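Local coordinates for 6-phosphogluconolactonase (Leishmania braziliensis, PDB 3CSS), which probably hydrolyses 6-phosphogluconolactone to 6-phosphogluconate, the second step of the oxidative pentose phosphate pathway, at residues I158-F163 against V216-G221. Sequence-based numbering, arbitrary orientation.
Sequences IVLLGF and VVLAAG
The Phe163 ring receives Val217 CG1 over one face, a CH-pi contact in which the methyl carbon stands 6° off the ring normal, while Ala219 CB meets the same ring obliquely. Phe163 directly follows strand 158-162 in the Rossmann-like sheet of the glucosamine-6-phosphate isomerase/6-phosphogluconolactonase family, and its ring lies against Val217 and Ala219 of the neighbouring parallel strand 214-219; strands 39-43 and 252-257 flank the pair. Val217 CG1 is 3.7 Å from the centroid of the Phe163 ring, and Ala219 CB is 3.8 Å from Phe163 CD2. A chi1 of -177° sets Val217 CG1 opposite the backbone N and over the middle of the ring, the two side chains crossing at about a right angle. Val227, Val228 and Val231 of helix 225-232 also pack on Phe163. In the ladder, Val216 brackets Leu160: its N donates to Val159 O in a nearly straight bond of 2.8 Å, and its O accepts from Leu161 N in a more bent one (149°). Leu218 N then donates to Leu161 O at 2.9 Å. The last two donors are tilted out of the acceptor's carbonyl plane, while CA-H groups of Leu160 and Val217 also approach Val216 O and Leu161 O, respectively. On the sheet face opposite Leu161 and Val217, Leu160 and Val216 run alongside each other in the same direction, with Leu160 CD2 4.0 Å from Val216 CB; helix 14-30 covers this layer through Val24 on Val216 and Met17 on Leu218. Beyond Gly162 the strands separate, and a single water takes over from direct pairing, accepting from Phe163 N at 3.0 Å and donating to Leu218 O at 2.7 Å.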
loop_
_atom_site.group_PDB
_atom_site.type_symbol
_atom_site.label_atom_id
_atom_site.label_comp_id
_atom_site.label_asym_id
_atom_site.label_seq_id
_atom_site.Cartn_x
_atom_site.Cartn_y
_atom_site.Cartn_z
ATOM N N ILE A 158 4.967 -5.847 -6.345
ATOM C CA ILE A 158 4.032 -4.763 -6.635
ATOM C C ILE A 158 3.421 -4.245 -5.348
ATOM O O ILE A 158 2.785 -5.004 -4.615
ATOM C CB ILE A 158 2.873 -5.216 -7.567
ATOM C CG1 ILE A 158 3.427 -5.745 -8.885
ATOM C CG2 ILE A 158 1.849 -4.049 -7.770
ATOM C CD1 ILE A 158 2.389 -6.402 -9.756
ATOM N N VAL A 159 3.629 -2.955 -5.087
ATOM C CA VAL A 159 2.957 -2.241 -4.003
ATOM C C VAL A 159 1.866 -1.364 -4.601
ATOM O O VAL A 159 2.149 -0.436 -5.366
ATOM C CB VAL A 159 3.926 -1.378 -3.131
ATOM C CG1 VAL A 159 3.133 -0.649 -2.021
ATOM C CG2 VAL A 159 5.080 -2.227 -2.547
ATOM N N LEU A 160 0.620 -1.649 -4.243
ATOM C CA LEU A 160 -0.476 -0.802 -4.610
ATOM C C LEU A 160 -0.604 0.280 -3.539
ATOM O O LEU A 160 -0.484 -0.027 -2.343
ATOM C CB LEU A 160 -1.771 -1.599 -4.666
ATOM C CG LEU A 160 -1.842 -2.707 -5.707
ATOM C CD1 LEU A 160 -3.171 -3.456 -5.522
ATOM C CD2 LEU A 160 -1.746 -2.097 -7.095
ATOM N N LEU A 161 -0.882 1.515 -3.963
ATOM C CA LEU A 161 -0.997 2.646 -3.056
ATOM C C LEU A 161 -2.133 3.560 -3.480
ATOM O O LEU A 161 -2.590 3.518 -4.615
ATOM C CB LEU A 161 0.312 3.465 -3.029
ATOM C CG LEU A 161 1.577 2.825 -2.471
ATOM C CD1 LEU A 161 2.709 3.820 -2.707
ATOM C CD2 LEU A 161 1.422 2.485 -0.990
ATOM N N GLY A 162 -2.603 4.360 -2.533
ATOM C CA GLY A 162 -3.430 5.498 -2.822
ATOM C C GLY A 162 -2.836 6.772 -2.284
ATOM O O GLY A 162 -1.810 6.747 -1.603
ATOM N N PHE A 163 -3.508 7.880 -2.552
ATOM C CA PHE A 163 -3.157 9.168 -1.958
ATOM C C PHE A 163 -4.348 9.675 -1.175
ATOM O O PHE A 163 -5.479 9.628 -1.668
ATOM C CB PHE A 163 -2.850 10.225 -3.024
ATOM C CG PHE A 163 -1.518 10.082 -3.731
ATOM C CD1 PHE A 163 -0.388 9.554 -3.107
ATOM C CD2 PHE A 163 -1.395 10.553 -5.013
ATOM C CE1 PHE A 163 0.824 9.503 -3.810
ATOM C CE2 PHE A 163 -0.213 10.513 -5.699
ATOM C CZ PHE A 163 0.898 10.001 -5.095
ATOM N N VAL A 216 2.421 1.150 -7.718
ATOM C CA VAL A 216 1.287 1.612 -8.529
ATOM C C VAL A 216 0.324 2.379 -7.609
ATOM O O VAL A 216 -0.270 1.815 -6.692
ATOM C CB VAL A 216 0.542 0.445 -9.209
ATOM C CG1 VAL A 216 -0.683 0.972 -10.043
ATOM C CG2 VAL A 216 1.518 -0.400 -10.054
ATOM N N VAL A 217 0.190 3.671 -7.875
ATOM C CA VAL A 217 -0.699 4.535 -7.108
ATOM C C VAL A 217 -1.979 4.722 -7.902
ATOM O O VAL A 217 -1.935 5.036 -9.104
ATOM C CB VAL A 217 -0.065 5.944 -6.888
ATOM C CG1 VAL A 217 -0.990 6.821 -6.012
ATOM C CG2 VAL A 217 1.389 5.860 -6.312
ATOM N N LEU A 218 -3.117 4.543 -7.238
ATOM C CA LEU A 218 -4.436 4.871 -7.791
ATOM C C LEU A 218 -5.003 6.024 -6.989
ATOM O O LEU A 218 -5.192 5.880 -5.768
ATOM C CB LEU A 218 -5.388 3.677 -7.655
ATOM C CG LEU A 218 -5.155 2.416 -8.515
ATOM C CD1 LEU A 218 -4.054 1.605 -7.991
ATOM C CD2 LEU A 218 -6.434 1.573 -8.525
ATOM N N ALA A 219 -5.304 7.150 -7.647
ATOM C CA ALA A 219 -5.824 8.349 -6.952
ATOM C C ALA A 219 -6.800 9.113 -7.825
ATOM O O ALA A 219 -6.553 9.360 -9.003
ATOM C CB ALA A 219 -4.657 9.287 -6.509
ATOM N N ALA A 220 -7.920 9.489 -7.226
ATOM C CA ALA A 220 -8.973 10.214 -7.915
ATOM C C ALA A 220 -9.472 11.357 -7.028
ATOM O O ALA A 220 -9.606 11.194 -5.811
ATOM C CB ALA A 220 -10.102 9.265 -8.261
ATOM N N GLY A 221 -9.740 12.497 -7.661
ATOM C CA GLY A 221 -10.310 13.678 -7.012
ATOM C C GLY A 221 -9.449 14.924 -7.118
ATOM O O GLY A 221 -8.227 14.886 -6.979
HETATM O O HOH W 1 -6.213 7.164 -3.569
#